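Alr4995 protein (Nostoc sp., PDB 6LRF) acts as a bifunctional enzyme, an arginine dihydrolase and ornithine cyclodeaminase, probably converting arginine to ornithine and ornithine on to proline. Local coordinates at residues L132-G137 with P146-W151; E284-R289 with V435-I440; N301-M306 with I351-V356; D305-V308 with S313-V316; V333-S336 with V342-E345. All coordinates share one frame; numbering follows the deposited sequence.

Contact 1: L132-G137 with P146-W151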
# COMPACT_ATOMS: atom_id res chain seq x y z
N LEU B 132 -47.92 -14.93 -12.61
CA LEU B 132 -47.42 -13.71 -13.22
C LEU B 132 -46.07 -13.31 -12.61
O LEU B 132 -45.94 -13.18 -11.39
CB LEU B 132 -48.42 -12.57 -13.04
CG LEU B 132 -47.93 -11.20 -13.52
CD1 LEU B 132 -47.83 -11.21 -15.03
CD2 LEU B 132 -48.85 -10.08 -13.03
N TRP B 133 -45.07 -13.10 -13.47
CA TRP B 133 -43.80 -12.54 -13.06
C TRP B 133 -43.88 -11.02 -13.11
O TRP B 133 -44.13 -10.47 -14.17
CB TRP B 133 -42.68 -13.00 -13.99
CG TRP B 133 -42.44 -14.51 -14.10
CD1 TRP B 133 -42.84 -15.34 -15.13
CD2 TRP B 133 -41.68 -15.33 -13.21
NE1 TRP B 133 -42.40 -16.62 -14.90
CE2 TRP B 133 -41.68 -16.65 -13.74
CE3 TRP B 133 -41.00 -15.09 -12.00
CZ2 TRP B 133 -41.04 -17.71 -13.10
CZ3 TRP B 133 -40.36 -16.14 -11.38
CH2 TRP B 133 -40.38 -17.44 -11.92
N ALA B 134 -43.65 -10.33 -11.99
CA ALA B 134 -43.66 -8.86 -12.01
C ALA B 134 -42.33 -8.27 -11.60
O ALA B 134 -41.79 -8.62 -10.55
CB ALA B 134 -44.74 -8.33 -11.08
N GLY B 135 -41.83 -7.33 -12.39
CA GLY B 135 -40.58 -6.65 -12.08
C GLY B 135 -40.74 -5.42 -11.21
O GLY B 135 -41.82 -4.83 -11.14
N TYR B 136 -39.68 -5.05 -10.50
CA TYR B 136 -39.63 -3.76 -9.82
C TYR B 136 -38.17 -3.38 -9.75
O TYR B 136 -37.31 -4.22 -10.00
CB TYR B 136 -40.29 -3.79 -8.43
CG TYR B 136 -39.53 -4.56 -7.36
CD1 TYR B 136 -39.55 -5.94 -7.34
CD2 TYR B 136 -38.80 -3.89 -6.38
CE1 TYR B 136 -38.86 -6.66 -6.36
CE2 TYR B 136 -38.11 -4.59 -5.39
CZ TYR B 136 -38.14 -5.97 -5.39
OH TYR B 136 -37.45 -6.69 -4.41
N GLY B 137 -37.88 -2.13 -9.44
CA GLY B 137 -36.52 -1.68 -9.29
C GLY B 137 -36.25 -0.34 -9.96
O GLY B 137 -35.40 0.40 -9.50
N PRO B 146 -49.42 -6.28 -5.41
CA PRO B 146 -50.68 -6.82 -4.85
C PRO B 146 -51.95 -6.42 -5.63
O PRO B 146 -52.94 -7.15 -5.57
CB PRO B 146 -50.73 -6.23 -3.44
CG PRO B 146 -49.26 -5.99 -3.10
CD PRO B 146 -48.66 -5.52 -4.40
N TYR B 147 -51.93 -5.28 -6.30
CA TYR B 147 -53.06 -4.84 -7.11
C TYR B 147 -53.20 -5.76 -8.31
O TYR B 147 -54.32 -6.14 -8.69
CB TYR B 147 -52.86 -3.39 -7.57
CG TYR B 147 -53.06 -2.36 -6.48
CD1 TYR B 147 -54.30 -1.79 -6.25
CD2 TYR B 147 -51.99 -1.92 -5.71
CE1 TYR B 147 -54.48 -0.83 -5.25
CE2 TYR B 147 -52.15 -0.96 -4.72
CZ TYR B 147 -53.40 -0.42 -4.50
OH TYR B 147 -53.57 0.54 -3.53
N LEU B 148 -52.07 -6.11 -8.90
CA LEU B 148 -52.07 -6.98 -10.06
C LEU B 148 -52.71 -8.31 -9.69
O LEU B 148 -53.50 -8.88 -10.45
CB LEU B 148 -50.66 -7.21 -10.57
CG LEU B 148 -49.83 -5.98 -10.86
CD1 LEU B 148 -48.49 -6.42 -11.43
CD2 LEU B 148 -50.56 -5.09 -11.84
N ALA B 149 -52.35 -8.80 -8.51
CA ALA B 149 -52.77 -10.11 -8.08
C ALA B 149 -54.28 -10.12 -7.83
O ALA B 149 -54.98 -11.04 -8.24
CB ALA B 149 -52.02 -10.50 -6.84
N LYS B 150 -54.75 -9.10 -7.13
CA LYS B 150 -56.17 -8.94 -6.77
C LYS B 150 -57.05 -8.74 -8.00
O LYS B 150 -58.10 -9.36 -8.13
CB LYS B 150 -56.31 -7.75 -5.81
CG LYS B 150 -57.73 -7.43 -5.39
CD LYS B 150 -57.78 -6.26 -4.40
CE LYS B 150 -57.25 -4.97 -5.02
NZ LYS B 150 -57.56 -3.79 -4.16
N TRP B 151 -56.61 -7.88 -8.91
CA TRP B 151 -57.40 -7.51 -10.08
C TRP B 151 -57.34 -8.52 -11.22
O TRP B 151 -58.27 -8.60 -12.03
CB TRP B 151 -56.95 -6.16 -10.61
CG TRP B 151 -57.38 -5.01 -9.76
CD1 TRP B 151 -58.42 -4.99 -8.87
CD2 TRP B 151 -56.80 -3.71 -9.74
NE1 TRP B 151 -58.52 -3.74 -8.29
CE2 TRP B 151 -57.54 -2.94 -8.82
CE3 TRP B 151 -55.72 -3.12 -10.41
CZ2 TRP B 151 -57.23 -1.61 -8.55
CZ3 TRP B 151 -55.43 -1.79 -10.15
CH2 TRP B 151 -56.18 -1.06 -9.23
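Leu132 and Ala134 meet Leu148 in a buried, purely apolar contact between the inner face of helix 145-152 and the strand 132-136 that precedes it. Leu148 makes up the helix side of the contact: Leu148 CD1 lies 4.0 Å from Leu132 CD2, and the same Leu132 methyl also reaches Leu148 CB, at 4.2 Å. The two leucine side chains cross at about a right angle, so the touch is a small methyl-on-methyl one. In Leu132 the CG is anti to the backbone N (chi1 174°), which sends the branched end off the strand and toward the helix. Strand and helix are the first two elements of a beta-alpha-beta unit whose second strand, 155-160, runs parallel beside strand 132-136; this unit lies in the part of the chain related to dimethylarginine dimethylhydrolases. The alternation of the strand sets Leu132 and Ala134 toward the helix, while Trp133, between them, packs on Leu157 and Leu159. Ala134 suits its place by being short: its CB stops 4.2 Å from Leu148 CD1, so that this one methyl meets both the short alanine and the longer Leu132. Beyond the pair, Leu148 continues onto Phe117, and Leu132 onto Ala123 and Leu125 of the neighbouring strand. The next helix residue, Ala149, packs on Val156 and Val281, its single methyl allowing the helix to sit close to the sheet.

Contact 2: E284-R289 with V435-I440; sequences ESRIIR and VDVLGI
Arg286, on strand 280-292 of the six-stranded mixed sheet, reaches out to Val437 and Leu438 in the loop that joins strands 432-435 and 440-442 of a second sheet. The contact thus bridges two sheets far apart in sequence. Van der Waals contact comes first. With CG anti to the backbone N (chi1 -171°) and the chain extended to NE, the guanidinium is carried across to the loop, where Arg286 NH1 lies 3.8 Å from Val437 CG2. Leu438 CD2 approaches Arg286 NH1 at 3.8 Å and Arg286 NH2 at 3.9 Å; both methyls come at a slant to the guanidinium plane. Arginine suits this place because it is long enough to lay its guanidinium against the two methyls. Electrostatic partners are loose: NH2 also forms a long, weak ion pair with Asp357, and Asp436 OD1 stands 5.4 Å from Arg286 NH1, not in contact. With an alanine here, the two loop methyls would probably face a gap and Asp357 would lose this weak partner. Hydrogen bonds through His340 link the two segments, ND1 pairing with Glu284 OE1 and NE2 with Asp436 OD2. Another shapes the loop from within: Val437 N donates to the anti side of Asp436 OD1 over 2.6 Å.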
# COMPACT_ATOMS: atom_id res chain seq x y z
N GLU B 284 -45.16 -8.22 1.34
CA GLU B 284 -45.56 -7.91 2.72
C GLU B 284 -45.30 -6.45 3.07
O GLU B 284 -44.43 -5.80 2.49
CB GLU B 284 -44.80 -8.79 3.71
CG GLU B 284 -45.23 -10.22 3.73
CD GLU B 284 -44.46 -11.01 4.76
OE1 GLU B 284 -43.55 -10.42 5.41
OE2 GLU B 284 -44.77 -12.20 4.94
N SER B 285 -46.05 -5.96 4.05
CA SER B 285 -45.99 -4.57 4.45
C SER B 285 -46.06 -4.48 5.96
O SER B 285 -46.68 -5.32 6.60
CB SER B 285 -47.14 -3.77 3.84
OG SER B 285 -46.75 -3.24 2.58
N ARG B 286 -45.43 -3.45 6.50
CA ARG B 286 -45.30 -3.27 7.93
C ARG B 286 -45.03 -1.79 8.18
O ARG B 286 -44.21 -1.18 7.50
CB ARG B 286 -44.18 -4.14 8.47
CG ARG B 286 -44.07 -4.22 9.97
CD ARG B 286 -43.22 -5.41 10.35
NE ARG B 286 -42.74 -5.34 11.72
CZ ARG B 286 -42.19 -6.37 12.37
NH1 ARG B 286 -42.07 -7.53 11.74
NH2 ARG B 286 -41.77 -6.23 13.62
N ILE B 287 -45.74 -1.19 9.12
CA ILE B 287 -45.44 0.19 9.46
C ILE B 287 -44.48 0.20 10.66
O ILE B 287 -44.70 -0.49 11.65
CB ILE B 287 -46.72 0.99 9.76
CG1 ILE B 287 -47.52 1.19 8.46
CG2 ILE B 287 -46.38 2.35 10.39
CD1 ILE B 287 -48.87 1.89 8.66
N ILE B 288 -43.39 0.94 10.55
CA ILE B 288 -42.46 1.06 11.66
C ILE B 288 -42.41 2.52 12.13
O ILE B 288 -42.78 3.43 11.39
CB ILE B 288 -41.05 0.56 11.29
CG1 ILE B 288 -40.50 1.33 10.09
CG2 ILE B 288 -41.06 -0.93 11.00
CD1 ILE B 288 -39.50 2.41 10.45
N ARG B 289 -41.97 2.72 13.36
CA ARG B 289 -41.79 4.08 13.88
C ARG B 289 -40.32 4.28 14.25
O ARG B 289 -39.68 3.38 14.79
CB ARG B 289 -42.72 4.31 15.07
CG ARG B 289 -42.71 5.72 15.65
CD ARG B 289 -43.78 5.84 16.72
NE ARG B 289 -43.64 7.05 17.53
CZ ARG B 289 -44.17 8.22 17.19
NH1 ARG B 289 -44.87 8.34 16.06
NH2 ARG B 289 -44.01 9.28 17.99
N VAL B 435 -37.14 -17.14 16.92
CA VAL B 435 -37.14 -17.22 15.46
C VAL B 435 -37.94 -16.04 14.95
O VAL B 435 -38.63 -15.37 15.74
CB VAL B 435 -37.74 -18.53 14.92
CG1 VAL B 435 -36.95 -19.74 15.42
CG2 VAL B 435 -39.21 -18.64 15.32
N ASP B 436 -37.87 -15.78 13.65
CA ASP B 436 -38.55 -14.64 13.05
C ASP B 436 -38.01 -13.33 13.64
O ASP B 436 -36.89 -13.29 14.14
CB ASP B 436 -40.07 -14.75 13.24
CG ASP B 436 -40.87 -14.07 12.12
OD1 ASP B 436 -40.86 -12.82 12.04
OD2 ASP B 436 -41.51 -14.79 11.32
N VAL B 437 -38.79 -12.25 13.56
CA VAL B 437 -38.29 -10.93 13.92
C VAL B 437 -39.27 -10.13 14.76
O VAL B 437 -39.13 -8.92 14.91
CB VAL B 437 -37.92 -10.09 12.65
CG1 VAL B 437 -36.75 -10.74 11.88
CG2 VAL B 437 -39.14 -9.93 11.73
N LEU B 438 -40.27 -10.80 15.31
CA LEU B 438 -41.21 -10.14 16.21
C LEU B 438 -40.69 -10.06 17.64
O LEU B 438 -39.90 -10.90 18.07
CB LEU B 438 -42.56 -10.87 16.21
CG LEU B 438 -43.31 -10.89 14.89
CD1 LEU B 438 -44.55 -11.77 15.01
CD2 LEU B 438 -43.68 -9.47 14.52
N GLY B 439 -41.14 -9.05 18.37
CA GLY B 439 -40.88 -8.96 19.80
C GLY B 439 -39.41 -8.81 20.13
O GLY B 439 -38.93 -9.38 21.11
N ILE B 440 -38.70 -8.04 19.32
CA ILE B 440 -37.28 -7.77 19.55
C ILE B 440 -37.03 -6.28 19.37
O ILE B 440 -37.44 -5.70 18.36
CB ILE B 440 -36.38 -8.57 18.60
CG1 ILE B 440 -36.72 -10.06 18.66
CG2 ILE B 440 -34.88 -8.34 18.94
CD1 ILE B 440 -36.41 -10.83 17.40

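Contact 3: N301-M306 with I351-V356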
# COMPACT_ATOMS: atom_id res chain seq x y z
N ASN B 301 -32.20 8.54 7.13
CA ASN B 301 -31.65 8.37 5.79
C ASN B 301 -30.94 7.01 5.69
O ASN B 301 -31.04 6.32 4.67
CB ASN B 301 -30.72 9.56 5.47
CG ASN B 301 -29.72 9.26 4.37
OD1 ASN B 301 -30.09 8.82 3.28
ND2 ASN B 301 -28.43 9.51 4.66
N ARG B 302 -30.28 6.60 6.76
CA ARG B 302 -29.67 5.27 6.79
C ARG B 302 -30.71 4.16 6.78
O ARG B 302 -30.51 3.12 6.15
CB ARG B 302 -28.76 5.13 8.01
CG ARG B 302 -27.37 5.71 7.82
CD ARG B 302 -26.58 5.70 9.13
NE ARG B 302 -27.13 6.63 10.11
CZ ARG B 302 -26.62 6.86 11.32
NH1 ARG B 302 -27.19 7.74 12.13
NH2 ARG B 302 -25.53 6.22 11.72
N ALA B 303 -31.82 4.37 7.48
CA ALA B 303 -32.92 3.41 7.50
C ALA B 303 -33.50 3.21 6.10
O ALA B 303 -33.69 2.08 5.64
CB ALA B 303 -33.99 3.85 8.45
N LEU B 304 -33.76 4.31 5.41
CA LEU B 304 -34.30 4.25 4.05
C LEU B 304 -33.36 3.54 3.08
O LEU B 304 -33.80 2.75 2.25
CB LEU B 304 -34.64 5.65 3.56
CG LEU B 304 -35.61 6.35 4.52
CD1 LEU B 304 -36.06 7.72 4.01
CD2 LEU B 304 -36.81 5.46 4.84
N ASP B 305 -32.07 3.82 3.20
CA ASP B 305 -31.05 3.16 2.37
C ASP B 305 -31.00 1.65 2.52
O ASP B 305 -30.88 0.93 1.54
CB ASP B 305 -29.66 3.73 2.69
CG ASP B 305 -29.34 4.98 1.89
OD1 ASP B 305 -30.27 5.80 1.69
OD2 ASP B 305 -28.18 5.13 1.45
N MSE B 306 -31.07 1.19 3.76
CA MSE B 306 -31.08 -0.24 4.03
C MSE B 306 -32.30 -0.92 3.44
O MSE B 306 -32.18 -1.99 2.87
CB MSE B 306 -31.06 -0.51 5.52
CG MSE B 306 -29.69 -0.39 6.13
SE MSE B 306 -29.80 -0.33 8.08
CE MSE B 306 -27.88 -0.52 8.46
N ILE B 351 -34.11 -2.97 13.35
CA ILE B 351 -34.11 -3.19 14.79
C ILE B 351 -32.88 -2.55 15.45
O ILE B 351 -32.99 -1.88 16.48
CB ILE B 351 -34.19 -4.70 15.11
CG1 ILE B 351 -35.63 -5.19 14.96
CG2 ILE B 351 -33.73 -4.99 16.54
CD1 ILE B 351 -35.76 -6.70 14.98
N ASP B 352 -31.72 -2.71 14.82
CA ASP B 352 -30.48 -2.08 15.30
C ASP B 352 -30.50 -0.56 15.28
O ASP B 352 -29.84 0.09 16.09
CB ASP B 352 -29.30 -2.59 14.48
CG ASP B 352 -29.09 -4.07 14.65
OD1 ASP B 352 -28.64 -4.72 13.68
OD2 ASP B 352 -29.37 -4.58 15.77
N LEU B 353 -31.25 0.02 14.36
CA LEU B 353 -31.37 1.48 14.31
C LEU B 353 -32.39 1.97 15.32
O LEU B 353 -32.61 3.18 15.46
CB LEU B 353 -31.75 1.95 12.91
CG LEU B 353 -30.62 2.18 11.91
CD1 LEU B 353 -29.71 0.98 11.85
CD2 LEU B 353 -31.21 2.46 10.53
N GLY B 354 -33.04 1.05 16.03
CA GLY B 354 -34.02 1.44 17.02
C GLY B 354 -35.43 1.60 16.49
O GLY B 354 -36.27 2.22 17.14
N ALA B 355 -35.70 1.05 15.30
CA ALA B 355 -37.06 1.02 14.79
C ALA B 355 -37.92 0.16 15.72
O ALA B 355 -37.48 -0.89 16.18
CB ALA B 355 -37.10 0.47 13.37
N VAL B 356 -39.11 0.64 16.03
CA VAL B 356 -40.01 -0.09 16.92
C VAL B 356 -41.37 -0.22 16.27
O VAL B 356 -41.65 0.41 15.23
CB VAL B 356 -40.15 0.59 18.30
CG1 VAL B 356 -38.78 0.71 19.00
CG2 VAL B 356 -40.82 1.94 18.16
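Leu353 reaches across to Ala303 and Met306 of helix 299-310, and its two methyl groups make this contact. From CB the side chain heads toward that helix, with CG anti to the carbonyl carbon (chi1 -86°), and at CG it forks. One branch goes to the helix backbone itself: Leu353 CD2 lies 3.6 Å from Ala303 CA and 3.7 Å from Ala303 CB, and it also grazes Arg302 C at 4.1 Å. Alanine suits this point because a larger side chain would hold the methyl off the main chain. The other branch turns to Met306, a selenomethionine, Leu353 CD1 coming 4.0 Å from Met306 SE and 4.1 Å from Met306 CE. The extended Met306 chain crosses the leucine at a slant, and its long, unbranched shape lets it lie against both methyls. Leu353 stands where helix 340-352 ends in a Schellman motif, with Gly354 at positive phi (89°), a conformation that glycine adopts readily. Gly354 N bonds back to Ile351 O, and Arg449 takes up the carbonyl of Leu353. Replacing Leu353 by alanine would probably strip the backbone at Ala303 of its apolar cover and leave the end of Met306 freer to turn. Leu350 and Leu349 continue the same packing up helix 340-352, while Leu304, on another side of helix 299-310, packs on Leu295 of the second subunit.

Contact 4: D305-V308 with S313-V316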
# COMPACT_ATOMS: atom_id res chain seq x y z
N ASP B 305 -32.07 3.82 3.20
CA ASP B 305 -31.05 3.16 2.37
C ASP B 305 -31.00 1.65 2.52
O ASP B 305 -30.88 0.93 1.54
CB ASP B 305 -29.66 3.73 2.69
CG ASP B 305 -29.34 4.98 1.89
OD1 ASP B 305 -30.27 5.80 1.69
OD2 ASP B 305 -28.18 5.13 1.45
N MSE B 306 -31.07 1.19 3.76
CA MSE B 306 -31.08 -0.24 4.03
C MSE B 306 -32.30 -0.92 3.44
O MSE B 306 -32.18 -1.99 2.87
CB MSE B 306 -31.06 -0.51 5.52
CG MSE B 306 -29.69 -0.39 6.13
SE MSE B 306 -29.80 -0.33 8.08
CE MSE B 306 -27.88 -0.52 8.46
N ILE B 307 -33.46 -0.32 3.63
CA ILE B 307 -34.70 -0.84 3.08
C ILE B 307 -34.54 -1.10 1.57
O ILE B 307 -34.67 -2.24 1.11
CB ILE B 307 -35.88 0.12 3.36
CG1 ILE B 307 -36.14 0.21 4.87
CG2 ILE B 307 -37.12 -0.31 2.60
CD1 ILE B 307 -37.24 1.20 5.27
N VAL B 308 -34.18 -0.07 0.82
CA VAL B 308 -34.07 -0.20 -0.64
C VAL B 308 -32.91 -1.11 -1.09
O VAL B 308 -33.05 -1.89 -2.05
CB VAL B 308 -33.92 1.18 -1.32
CG1 VAL B 308 -33.71 1.04 -2.82
CG2 VAL B 308 -35.12 2.04 -1.03
N SER B 313 -39.11 -1.56 -0.40
CA SER B 313 -39.45 -0.19 -0.76
C SER B 313 -40.08 0.46 0.45
O SER B 313 -40.37 -0.22 1.44
CB SER B 313 -40.41 -0.12 -1.96
OG SER B 313 -41.68 -0.65 -1.63
N PHE B 314 -40.31 1.77 0.39
CA PHE B 314 -40.83 2.46 1.56
C PHE B 314 -41.73 3.61 1.18
O PHE B 314 -41.70 4.10 0.06
CB PHE B 314 -39.68 2.98 2.44
CG PHE B 314 -38.87 4.06 1.79
CD1 PHE B 314 -39.27 5.39 1.83
CD2 PHE B 314 -37.69 3.75 1.13
CE1 PHE B 314 -38.53 6.38 1.21
CE2 PHE B 314 -36.94 4.74 0.52
CZ PHE B 314 -37.36 6.05 0.56
N GLN B 315 -42.49 4.06 2.15
CA GLN B 315 -43.28 5.27 2.03
C GLN B 315 -43.26 5.95 3.39
O GLN B 315 -43.69 5.35 4.37
CB GLN B 315 -44.71 4.94 1.58
CG GLN B 315 -45.50 6.13 1.04
CD GLN B 315 -46.96 5.79 0.79
OE1 GLN B 315 -47.40 4.65 1.01
NE2 GLN B 315 -47.72 6.77 0.33
N VAL B 316 -42.75 7.17 3.47
CA VAL B 316 -42.81 7.91 4.73
C VAL B 316 -44.25 8.42 4.93
O VAL B 316 -44.72 9.25 4.17
CB VAL B 316 -41.81 9.07 4.78
CG1 VAL B 316 -41.83 9.73 6.15
CG2 VAL B 316 -40.40 8.57 4.44
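The tight turn from helix 299-310 into strand 313-320 folds the end of the helix back on the start of the strand, so Ile307 and Val308 pack against Ser313 and Phe314. This strand lies outermost, within the chain, in the six-stranded mixed sheet. The return is close, with Val308 CA and Ser313 CA only 5.4 Å apart. Ile307 covers the strand backbone: its CG2 lies 3.5 Å from Ser313 O, while the other branch ends with CD1 4.1 Å from Phe314 CB. A beta-branched residue suits this spot because its two arms can touch neighbouring strand residues together; Ile307 also packs on Val335 and Ile346, and the isoleucine and phenylalanine side chains cross near a right angle. Ser313 turns its small side chain away from the helix and offers its backbone instead. Phe314 takes the crowded position between backbone N and carbonyl carbon (chi1 66°), which swings its ring back beside the helix. There it presents its edge to the helix rather than a face, and it packs on Val333 of the adjacent strand and on Asp296 of the second subunit. Val308 meets that edge near the ring plane, with its methyl CG2 3.6 Å from Phe314 CE2 and 3.8 Å from CD2.

Contact 5: V333-S336 with V342-E345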
# COMPACT_ATOMS: atom_id res chain seq x y z
N VAL B 333 -43.05 5.07 8.94
CA VAL B 333 -42.63 4.64 7.61
C VAL B 333 -43.28 3.30 7.28
O VAL B 333 -43.21 2.36 8.07
CB VAL B 333 -41.08 4.52 7.52
CG1 VAL B 333 -40.64 4.02 6.16
CG2 VAL B 333 -40.41 5.88 7.83
N LYS B 334 -43.93 3.20 6.13
CA LYS B 334 -44.45 1.92 5.69
C LYS B 334 -43.35 1.22 4.90
O LYS B 334 -42.85 1.76 3.91
CB LYS B 334 -45.72 2.08 4.85
CG LYS B 334 -46.46 0.77 4.56
CD LYS B 334 -47.75 1.02 3.77
CE LYS B 334 -47.47 1.54 2.36
NZ LYS B 334 -46.88 0.49 1.50
N VAL B 335 -42.95 0.04 5.35
CA VAL B 335 -41.92 -0.74 4.68
C VAL B 335 -42.58 -1.87 3.90
O VAL B 335 -43.45 -2.54 4.44
CB VAL B 335 -40.93 -1.35 5.69
CG1 VAL B 335 -39.79 -2.04 4.96
CG2 VAL B 335 -40.40 -0.29 6.65
N SER B 336 -42.18 -2.07 2.65
CA SER B 336 -42.66 -3.22 1.88
C SER B 336 -41.49 -4.10 1.46
O SER B 336 -40.39 -3.60 1.20
CB SER B 336 -43.44 -2.79 0.64
OG SER B 336 -44.56 -1.99 0.99
N VAL B 342 -37.17 -11.51 2.77
CA VAL B 342 -36.54 -10.21 2.58
C VAL B 342 -37.00 -9.23 3.67
O VAL B 342 -36.22 -8.42 4.19
CB VAL B 342 -36.81 -9.62 1.17
CG1 VAL B 342 -36.31 -8.18 1.07
CG2 VAL B 342 -36.17 -10.49 0.09
N MSE B 343 -38.28 -9.33 4.04
CA MSE B 343 -38.82 -8.54 5.15
C MSE B 343 -38.06 -8.78 6.47
O MSE B 343 -37.78 -7.85 7.22
CB MSE B 343 -40.31 -8.84 5.37
CG MSE B 343 -40.93 -8.04 6.51
SE MSE B 343 -40.82 -6.06 6.23
CE MSE B 343 -42.54 -5.78 5.27
N GLU B 344 -37.72 -10.03 6.75
CA GLU B 344 -36.96 -10.36 7.95
C GLU B 344 -35.57 -9.75 7.92
O GLU B 344 -35.05 -9.28 8.94
CB GLU B 344 -36.84 -11.87 8.11
CG GLU B 344 -38.15 -12.57 8.37
CD GLU B 344 -37.95 -14.06 8.57
OE1 GLU B 344 -37.55 -14.75 7.61
OE2 GLU B 344 -38.18 -14.52 9.71
N GLU B 345 -34.97 -9.76 6.75
CA GLU B 345 -33.65 -9.19 6.60
C GLU B 345 -33.69 -7.67 6.88
O GLU B 345 -32.84 -7.13 7.60
CB GLU B 345 -33.11 -9.48 5.20
CG GLU B 345 -31.65 -9.14 5.02
CD GLU B 345 -30.72 -10.34 5.20
OE1 GLU B 345 -31.09 -11.47 4.76
OE2 GLU B 345 -29.63 -10.15 5.79
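The flat group here is the peptide joining Val335 to Ser336, and the methyl CE of Met343 stands over one of its faces, near the oxygen, 3.5 Å from Val335 O. At the peptide's edge, Ser336 N is bonded to Ser313 of the adjacent strand, so sheet pairing holds the plane steady. The contact belongs to a beta-alpha element, strand 329-337 followed directly by helix 340-352, which packs on the sheet. Met343, a selenomethionine, leaves the helix with CG anti to the backbone N (chi1 -180°) and then bends at the next two torsions, chi2 60° and chi3 90°. These bends hook its end over the strand; the flexible, unbranched methionine chain, here with selenium in place of sulfur, suits a place where the tip must turn onto a backbone. Met343 CE also lies 4.2 Å from Ser336 CA, and Met343 packs on Glu284 of the neighbouring strand. Ser336 turns its own side chain away from the helix, where OG is satisfied by Asp143 and Ser285, and its compact hydroxyl fits this buried spot. Val335 points the other way, toward the helix, its beta-branched shape well matched to an extended strand. Its methyl CG1 reaches the selenium, with Val335 CG1 to Met343 SE 4.3 Å.

Overall arrangement
Four of the five contacts reach one six-stranded mixed sheet, running from the dihydrolase-related into the LOR/SDH region; contact 3 joins two helices packed beside it. Contact 1, first along the chain, stands apart, about 17 Å from contact 5 and about 27 Å from contact 3, centre to centre. Contact 2 spans a long loop enclosing contacts 3, 4 and 5; its centre lies about 8 Å from that of contact 5. Contacts 3 and 4 share helix 299-310, contacts 3 and 5 share helix 340-352, and strands 313-320 and 329-337 join contacts 4 and 5. Helices, sheet and the second-sheet loop thus form one block, and contacts 3 and 4 border the second subunit.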